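Local atomic coordinates of sigma-54 interaction domain protein (Enterococcus faecalis, PDB entry 3GDW), a protein that is of unknown function but is probably an ATP- and DNA-binding regulator, of which this chain is the mannose-type phosphotransferase-system EIIA domain. Residues Leu10-Ser15 with Leu69-Ser74; Thr16-Leu21 with Ala35-Leu40; Gly87-Ala92 with Ser113-Tyr118. All coordinates share one frame; numbering follows the deposited sequence.

Contact 1: residues Leu10-Ser15 with Leu69-Ser74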
loop_
_atom_site.group_PDB
_atom_site.type_symbol
_atom_site.label_atom_id
_atom_site.label_comp_id
_atom_site.label_asym_id
_atom_site.label_seq_id
_atom_site.Cartn_x
_atom_site.Cartn_y
_atom_site.Cartn_z
ATOM N N LEU B 10 -10.532 0.781 2.037
ATOM C CA LEU B 10 -10.859 2.151 1.608
ATOM C C LEU B 10 -9.590 2.938 1.366
ATOM O O LEU B 10 -8.765 3.074 2.279
ATOM C CB LEU B 10 -11.707 2.876 2.669
ATOM C CG LEU B 10 -13.226 2.723 2.493
ATOM C CD1 LEU B 10 -13.654 1.319 2.815
ATOM C CD2 LEU B 10 -13.996 3.724 3.372
HETATM N N MSE B 11 -9.418 3.448 0.140
HETATM C CA MSE B 11 -8.172 4.165 -0.227
HETATM C C MSE B 11 -8.392 5.350 -1.159
HETATM O O MSE B 11 -9.381 5.407 -1.891
HETATM C CB MSE B 11 -7.135 3.189 -0.845
HETATM C CG MSE B 11 -6.668 2.140 0.131
HETATM SE SE MSE B 11 -5.516 0.828 -0.644
HETATM C CE MSE B 11 -5.267 -0.232 0.967
ATOM N N HIS B 12 -7.466 6.296 -1.128
ATOM C CA HIS B 12 -7.512 7.437 -2.017
ATOM C C HIS B 12 -7.180 6.996 -3.443
ATOM O O HIS B 12 -6.301 6.153 -3.631
ATOM C CB HIS B 12 -6.468 8.461 -1.580
ATOM C CG HIS B 12 -6.754 9.078 -0.250
ATOM N ND1 HIS B 12 -6.783 8.346 0.920
ATOM C CD2 HIS B 12 -6.986 10.367 0.100
ATOM C CE1 HIS B 12 -7.038 9.158 1.934
ATOM N NE2 HIS B 12 -7.172 10.389 1.460
ATOM N N GLY B 13 -7.848 7.583 -4.435
ATOM C CA GLY B 13 -7.494 7.341 -5.830
ATOM C C GLY B 13 -8.570 6.519 -6.494
ATOM O O GLY B 13 -9.538 6.144 -5.838
ATOM N N ASP B 14 -8.399 6.240 -7.793
ATOM C CA ASP B 14 -9.463 5.632 -8.588
ATOM C C ASP B 14 -9.645 4.130 -8.417
ATOM O O ASP B 14 -10.764 3.644 -8.552
ATOM C CB ASP B 14 -9.274 5.955 -10.079
ATOM C CG ASP B 14 -9.491 7.440 -10.393
ATOM O OD1 ASP B 14 -10.126 8.154 -9.595
ATOM O OD2 ASP B 14 -9.032 7.887 -11.451
ATOM N N SER B 15 -8.551 3.382 -8.190
ATOM C CA SER B 15 -8.623 1.917 -8.212
ATOM C C SER B 15 -7.585 1.195 -7.347
ATOM O O SER B 15 -7.397 -0.017 -7.486
ATOM C CB SER B 15 -8.517 1.393 -9.650
ATOM O OG SER B 15 -7.212 1.609 -10.163
ATOM N N LEU B 69 -9.399 -1.376 6.402
ATOM C CA LEU B 69 -8.028 -1.240 5.943
ATOM C C LEU B 69 -7.963 0.008 5.074
ATOM O O LEU B 69 -8.617 0.077 4.036
ATOM C CB LEU B 69 -7.672 -2.488 5.114
ATOM C CG LEU B 69 -7.686 -3.819 5.872
ATOM C CD1 LEU B 69 -7.308 -4.953 4.919
ATOM C CD2 LEU B 69 -6.730 -3.787 7.104
ATOM N N THR B 70 -7.204 1.009 5.505
ATOM C CA THR B 70 -7.109 2.267 4.775
ATOM C C THR B 70 -5.649 2.594 4.400
ATOM O O THR B 70 -4.713 1.899 4.807
ATOM C CB THR B 70 -7.691 3.455 5.625
ATOM O OG1 THR B 70 -6.832 3.713 6.763
ATOM C CG2 THR B 70 -9.123 3.137 6.098
ATOM N N ASP B 71 -5.463 3.664 3.639
ATOM C CA ASP B 71 -4.127 4.109 3.300
ATOM C C ASP B 71 -3.650 5.264 4.202
ATOM O O ASP B 71 -2.628 5.126 4.883
ATOM C CB ASP B 71 -3.975 4.421 1.786
ATOM C CG ASP B 71 -5.071 5.362 1.232
ATOM O OD1 ASP B 71 -5.981 5.839 1.991
ATOM O OD2 ASP B 71 -5.003 5.643 0.015
HETATM N N MSE B 72 -4.349 6.396 4.194
HETATM C CA MSE B 72 -3.860 7.604 4.864
HETATM C C MSE B 72 -5.015 8.579 5.120
HETATM O O MSE B 72 -6.175 8.259 4.846
HETATM C CB MSE B 72 -2.789 8.268 3.996
HETATM C CG MSE B 72 -3.302 8.571 2.593
HETATM SE SE MSE B 72 -2.084 9.478 1.480
HETATM C CE MSE B 72 -1.701 11.017 2.642
ATOM N N GLY B 73 -4.694 9.763 5.650
ATOM C CA GLY B 73 -5.676 10.847 5.831
ATOM C C GLY B 73 -6.784 10.525 6.830
ATOM O O GLY B 73 -6.574 9.797 7.798
ATOM N N SER B 74 -7.979 11.047 6.571
ATOM C CA SER B 74 -9.113 10.984 7.520
ATOM C C SER B 74 -9.746 9.592 7.638
ATOM O O SER B 74 -10.517 9.319 8.561
ATOM C CB SER B 74 -10.205 11.967 7.094
ATOM O OG SER B 74 -9.845 13.298 7.363
#
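The flat imidazole of H12 meets the carboxylate of D71 at its edge and the chain of M72 over one face. D71 OD1 lies in the ring plane and accepts from H12 ND1 at 2.8 Å, while the ring and carboxylate planes are turned 45° apart. Over the face, M72 CG makes a CH-pi contact, 4.2 Å from the ring centroid, and M72 SE stands farther above the same ring as a distant sulfur-aromatic contact. M72 O comes 3.2 Å from H12 CE1.

The other carboxylate oxygen, D71 OD2, takes the backbone N-H of H12 at 2.8 Å, so one carboxylate grips both the backbone and the ring of a single histidine. Both bonds use the syn side of their oxygens. OD1 has a second donor, M72 N, which comes from well above the carboxylate plane, on the same face as ND1. D71 reaches across because its CG sits between backbone N and carbonyl carbon (chi1 51°). M11 CB packs 3.4 Å from D71 OD2, and T98 of the second subunit bonds OD2 as well.

Upstream of this pair, the parallel strands 6-12 and 66-70 run side by side: L10 N donates to L69 O at 2.9 Å, and T70 CA makes a C-H...O contact of 3.1 Å with L10 O. D71 N, buried here, finds no partner.

H12 thus ends the first strand at the C-terminal edge of the parallel sheet, as does the phosphorylated histidine of mannose-type EIIA domains, a position consistent with the same role here. With ND1 committed to D71 and the ring's rotation fixed, NE2 is the nitrogen turned away from the carboxylate, consistent with its use as the phosphate acceptor in those relatives.

Contact 2: residues Thr16-Leu21 with Ala35-Leu40; sequences TASSML and AMNMPL
S18 and A17, in the first turn of helix 16-28, meet A35 and N37 of strand 34-38 within a beta-alpha-beta unit: strand 6-12 leads into the helix, which crosses over to a strand outermost in this chain's parallel sheet. Helix and strand run nearly antiparallel, 152° between their directions, with their axes 6.5 Å apart.

The polar interactions all come from the amide of N37, which makes two hydrogen bonds to S18. N37 OD1 accepts from S18 N at 3.2 Å, the donor tilted somewhat out of the carbonyl plane, and N37 ND2 donates to S18 OG at 3.0 Å, nearly in its own amide plane. The two bonds fix the rotation of the amide and tell its oxygen from its nitrogen. OD1 lies at the N-terminal turn of the helix, where the helix dipole would probably favour an acceptor; S15, at the N-cap position, makes no capping bond with its side chain. S18 OG also has a weak bond to S15 O. T16 bonds S19 of the second subunit, and S19 bonds T16 there.

The apolar interactions centre on the methyl of A35, which presses against the helix backbone, its CB 3.5 Å from S18 CA and 3.6 Å from A17 O. A17 CB faces it at 4.1 Å from A35 CB and also touches the N37 amide. V101 and I105 of helix 98-109 pack on L21. With L21 CG anti to the backbone N (chi1 -178°), one branch reaches the strand: L21 CD2 lies 3.4 Å from A35 N and 3.7 Å from A35 CB.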
loop_
_atom_site.group_PDB
_atom_site.type_symbol
_atom_site.label_atom_id
_atom_site.label_comp_id
_atom_site.label_asym_id
_atom_site.label_seq_id
_atom_site.Cartn_x
_atom_site.Cartn_y
_atom_site.Cartn_z
ATOM N N THR B 16 -6.946 1.911 -6.433
ATOM C CA THR B 16 -5.956 1.272 -5.566
ATOM C C THR B 16 -6.599 0.232 -4.674
ATOM O O THR B 16 -6.129 -0.919 -4.632
ATOM C CB THR B 16 -5.219 2.276 -4.689
ATOM O OG1 THR B 16 -4.747 3.320 -5.536
ATOM C CG2 THR B 16 -4.021 1.600 -4.008
ATOM N N ALA B 17 -7.650 0.622 -3.961
ATOM C CA ALA B 17 -8.308 -0.310 -3.045
ATOM C C ALA B 17 -8.848 -1.536 -3.801
ATOM O O ALA B 17 -8.630 -2.691 -3.361
ATOM C CB ALA B 17 -9.446 0.381 -2.249
ATOM N N SER B 18 -9.560 -1.294 -4.916
ATOM C CA SER B 18 -10.202 -2.382 -5.642
ATOM C C SER B 18 -9.185 -3.315 -6.311
ATOM O O SER B 18 -9.377 -4.522 -6.328
ATOM C CB SER B 18 -11.245 -1.869 -6.656
ATOM O OG SER B 18 -10.705 -0.844 -7.492
ATOM N N SER B 19 -8.126 -2.746 -6.870
ATOM C CA SER B 19 -7.081 -3.549 -7.515
ATOM C C SER B 19 -6.306 -4.392 -6.491
ATOM O O SER B 19 -5.982 -5.550 -6.772
ATOM C CB SER B 19 -6.123 -2.628 -8.253
ATOM O OG SER B 19 -5.130 -3.356 -8.928
HETATM N N MSE B 20 -5.979 -3.810 -5.335
HETATM C CA MSE B 20 -5.356 -4.603 -4.273
HETATM C C MSE B 20 -6.245 -5.736 -3.811
HETATM O O MSE B 20 -5.743 -6.845 -3.593
HETATM C CB MSE B 20 -5.021 -3.771 -3.038
HETATM C CG MSE B 20 -3.764 -3.055 -3.091
HETATM SE SE MSE B 20 -3.479 -2.216 -1.345
HETATM C CE MSE B 20 -1.979 -1.164 -1.944
ATOM N N LEU B 21 -7.548 -5.453 -3.646
ATOM C CA LEU B 21 -8.502 -6.499 -3.224
ATOM C C LEU B 21 -8.651 -7.596 -4.287
ATOM O O LEU B 21 -8.699 -8.786 -3.945
ATOM C CB LEU B 21 -9.888 -5.920 -2.858
ATOM C CG LEU B 21 -10.957 -6.910 -2.358
ATOM C CD1 LEU B 21 -10.498 -7.617 -1.094
ATOM C CD2 LEU B 21 -12.314 -6.215 -2.116
ATOM N N ALA B 35 -14.130 -3.444 -1.493
ATOM C CA ALA B 35 -13.239 -2.287 -1.715
ATOM C C ALA B 35 -14.020 -1.045 -2.146
ATOM O O ALA B 35 -15.006 -1.154 -2.892
ATOM C CB ALA B 35 -12.147 -2.617 -2.732
HETATM N N MSE B 36 -13.575 0.134 -1.693
HETATM C CA MSE B 36 -14.220 1.378 -2.108
HETATM C C MSE B 36 -13.105 2.349 -2.377
HETATM O O MSE B 36 -12.225 2.505 -1.539
HETATM C CB MSE B 36 -15.067 1.949 -0.962
HETATM C CG MSE B 36 -15.908 0.893 -0.249
HETATM SE SE MSE B 36 -17.340 1.720 0.775
HETATM C CE MSE B 36 -18.740 0.475 0.217
ATOM N N ASN B 37 -13.164 3.021 -3.521
ATOM C CA ASN B 37 -12.102 3.937 -3.921
ATOM C C ASN B 37 -12.616 5.332 -3.701
ATOM O O ASN B 37 -13.744 5.629 -4.071
ATOM C CB ASN B 37 -11.748 3.744 -5.398
ATOM C CG ASN B 37 -11.297 2.316 -5.707
ATOM O OD1 ASN B 37 -10.258 1.853 -5.214
ATOM N ND2 ASN B 37 -12.108 1.600 -6.464
HETATM N N MSE B 38 -11.806 6.195 -3.097
HETATM C CA MSE B 38 -12.209 7.586 -2.932
HETATM C C MSE B 38 -11.458 8.451 -3.932
HETATM O O MSE B 38 -10.281 8.773 -3.706
HETATM C CB MSE B 38 -11.931 8.093 -1.517
HETATM C CG MSE B 38 -12.532 9.493 -1.274
HETATM SE SE MSE B 38 -12.260 10.024 0.584
HETATM C CE MSE B 38 -10.364 10.466 0.434
ATOM N N PRO B 39 -12.131 8.831 -5.037
ATOM C CA PRO B 39 -11.399 9.603 -6.007
ATOM C C PRO B 39 -11.153 11.005 -5.464
ATOM O O PRO B 39 -11.750 11.428 -4.457
ATOM C CB PRO B 39 -12.320 9.597 -7.248
ATOM C CG PRO B 39 -13.722 9.470 -6.680
ATOM C CD PRO B 39 -13.521 8.548 -5.471
ATOM N N LEU B 40 -10.229 11.712 -6.082
ATOM C CA LEU B 40 -9.731 12.926 -5.449
ATOM C C LEU B 40 -10.776 14.041 -5.319
ATOM O O LEU B 40 -10.687 14.841 -4.416
ATOM C CB LEU B 40 -8.415 13.405 -6.092
ATOM C CG LEU B 40 -7.178 12.539 -5.729
ATOM C CD1 LEU B 40 -5.921 12.991 -6.457
ATOM C CD2 LEU B 40 -6.914 12.450 -4.179
#

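Contact 3: residues Gly87-Ala92 with Ser113-Tyr118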
loop_
_atom_site.group_PDB
_atom_site.type_symbol
_atom_site.label_atom_id
_atom_site.label_comp_id
_atom_site.label_asym_id
_atom_site.label_seq_id
_atom_site.Cartn_x
_atom_site.Cartn_y
_atom_site.Cartn_z
ATOM N N GLY B 87 -22.604 0.439 16.552
ATOM C CA GLY B 87 -22.299 -0.461 17.671
ATOM C C GLY B 87 -21.593 -1.752 17.260
ATOM O O GLY B 87 -21.366 -2.627 18.100
ATOM N N ILE B 88 -21.252 -1.877 15.981
ATOM C CA ILE B 88 -20.487 -3.024 15.493
ATOM C C ILE B 88 -19.015 -2.790 15.820
ATOM O O ILE B 88 -18.470 -1.728 15.506
ATOM C CB ILE B 88 -20.662 -3.227 13.965
ATOM C CG1 ILE B 88 -22.126 -3.517 13.605
ATOM C CG2 ILE B 88 -19.728 -4.319 13.442
ATOM C CD1 ILE B 88 -22.617 -4.902 14.045
ATOM N N ARG B 89 -18.386 -3.765 16.468
ATOM C CA ARG B 89 -16.952 -3.694 16.798
ATOM C C ARG B 89 -16.133 -3.516 15.524
ATOM O O ARG B 89 -16.292 -4.274 14.568
ATOM C CB ARG B 89 -16.487 -4.952 17.536
ATOM C CG ARG B 89 -17.327 -5.327 18.745
ATOM C CD ARG B 89 -16.740 -6.529 19.509
ATOM N NE ARG B 89 -16.369 -7.655 18.640
ATOM C CZ ARG B 89 -15.123 -8.105 18.472
ATOM N NH1 ARG B 89 -14.884 -9.131 17.663
ATOM N NH2 ARG B 89 -14.110 -7.535 19.114
ATOM N N THR B 90 -15.280 -2.500 15.513
ATOM C CA THR B 90 -14.471 -2.165 14.332
ATOM C C THR B 90 -13.024 -1.929 14.767
ATOM O O THR B 90 -12.784 -1.367 15.839
ATOM C CB THR B 90 -15.073 -0.930 13.603
ATOM O OG1 THR B 90 -16.468 -1.150 13.397
ATOM C CG2 THR B 90 -14.420 -0.672 12.256
ATOM N N LYS B 91 -12.068 -2.448 13.998
ATOM C CA LYS B 91 -10.662 -2.072 14.129
ATOM C C LYS B 91 -10.320 -1.449 12.776
ATOM O O LYS B 91 -10.839 -1.891 11.759
ATOM C CB LYS B 91 -9.755 -3.292 14.411
ATOM C CG LYS B 91 -9.925 -3.938 15.833
ATOM C CD LYS B 91 -8.841 -3.495 16.778
ATOM C CE LYS B 91 -9.175 -3.815 18.235
ATOM N NZ LYS B 91 -8.056 -3.342 19.103
ATOM N N ALA B 92 -9.498 -0.402 12.786
ATOM C CA ALA B 92 -9.038 0.267 11.568
ATOM C C ALA B 92 -7.501 0.259 11.488
ATOM O O ALA B 92 -6.816 0.504 12.477
ATOM C CB ALA B 92 -9.566 1.693 11.516
ATOM N N SER B 113 -10.739 -14.463 14.469
ATOM C CA SER B 113 -11.391 -13.319 15.125
ATOM C C SER B 113 -10.744 -11.995 14.699
ATOM O O SER B 113 -9.600 -11.980 14.227
ATOM C CB SER B 113 -11.301 -13.456 16.647
ATOM O OG SER B 113 -9.958 -13.288 17.092
ATOM N N LEU B 114 -11.478 -10.895 14.877
ATOM C CA LEU B 114 -10.973 -9.547 14.611
ATOM C C LEU B 114 -9.649 -9.287 15.337
ATOM O O LEU B 114 -8.720 -8.704 14.769
ATOM C CB LEU B 114 -12.023 -8.504 15.048
ATOM C CG LEU B 114 -11.778 -7.011 14.750
ATOM C CD1 LEU B 114 -11.434 -6.693 13.266
ATOM C CD2 LEU B 114 -12.971 -6.184 15.210
ATOM N N GLU B 115 -9.585 -9.721 16.595
ATOM C CA GLU B 115 -8.410 -9.555 17.443
ATOM C C GLU B 115 -7.194 -10.340 16.949
ATOM O O GLU B 115 -6.089 -9.821 16.963
ATOM C CB GLU B 115 -8.741 -9.925 18.909
ATOM C CG GLU B 115 -9.635 -8.896 19.616
ATOM C CD GLU B 115 -11.128 -8.975 19.237
ATOM O OE1 GLU B 115 -11.799 -7.919 19.286
ATOM O OE2 GLU B 115 -11.644 -10.065 18.889
ATOM N N ASP B 116 -7.425 -11.577 16.509
ATOM C CA ASP B 116 -6.379 -12.460 15.983
ATOM C C ASP B 116 -5.817 -11.911 14.669
ATOM O O ASP B 116 -4.602 -11.936 14.440
ATOM C CB ASP B 116 -6.954 -13.878 15.810
ATOM C CG ASP B 116 -5.900 -14.917 15.462
ATOM O OD1 ASP B 116 -4.717 -14.562 15.302
ATOM O OD2 ASP B 116 -6.262 -16.106 15.339
ATOM N N ILE B 117 -6.706 -11.390 13.820
ATOM C CA ILE B 117 -6.334 -10.776 12.567
ATOM C C ILE B 117 -5.535 -9.499 12.815
ATOM O O ILE B 117 -4.486 -9.285 12.201
ATOM C CB ILE B 117 -7.562 -10.452 11.662
ATOM C CG1 ILE B 117 -8.287 -11.743 11.236
ATOM C CG2 ILE B 117 -7.074 -9.655 10.428
ATOM C CD1 ILE B 117 -9.712 -11.509 10.619
ATOM N N TYR B 118 -6.030 -8.669 13.732
ATOM C CA TYR B 118 -5.383 -7.396 14.070
ATOM C C TYR B 118 -3.960 -7.617 14.603
ATOM O O TYR B 118 -3.036 -6.871 14.246
ATOM C CB TYR B 118 -6.228 -6.632 15.103
ATOM C CG TYR B 118 -5.759 -5.193 15.364
ATOM C CD1 TYR B 118 -6.190 -4.152 14.559
ATOM C CD2 TYR B 118 -4.916 -4.887 16.444
ATOM C CE1 TYR B 118 -5.783 -2.837 14.781
ATOM C CE2 TYR B 118 -4.497 -3.570 16.677
ATOM C CZ TYR B 118 -4.945 -2.556 15.849
ATOM O OH TYR B 118 -4.571 -1.253 16.049
#
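K91 and L114 face each other with CA atoms 7.5 Å apart where strand 90-93 and the start of helix 114-135 run almost parallel, 10° between their directions and 9.8 Å between their axes. This is helix-on-sheet packing at a strand outermost in this chain's four-stranded parallel sheet of the alpha/beta fold.

K91 is central to the side-chain packing. Bent at chi2 (-100°), its chain lies across the ring of Y118 at about a right angle: K91 CD sits over the face as a CH-pi contact 3.7 Å from the ring centroid, and K91 NZ follows over the same face as a cation-pi partner at 4.5 Å. The backbone oxygen A92 O lies near the ring plane, at the edge. The phenol also reaches the second subunit, where Q132 bonds its hydroxyl and F133 meets the ring edge-to-face.

Nearer the backbone, K91 CG touches L114 CG at 3.7 Å. L114 CD2 also rests on one face of the R89 guanidinium, offset toward its rim. The edge of that group meets the carboxylate of E115, nearly coplanar, in a salt bridge at the surface; the modelled 2.3 Å between R89 NH2 and E115 OE1 is too short to be taken literally. The helix itself begins with a side-chain N-cap, S113 OG accepting from D116 N at 3.1 Å.

From the N terminus, strand 6-12 and the turn after it supply the first half of contact 1, and helix 16-28 follows at once. Contact 2 closes first, when the chain returns along strand 34-38, and is nested inside the larger loop that contact 1 closes at the end of strand 66-70, after helix 44-57. The two touch: M38 pairs through its backbone with M11 and G13, which joins strands 34-38 and 6-12, while contact 1 joins 6-12 to 66-70. Contact 3 follows in series, about 19 Å from contact 1 between centres, closing the loop that contains helix 98-109 and binding strand 90-93, outermost in this chain, to the last helix. All three reach the second subunit.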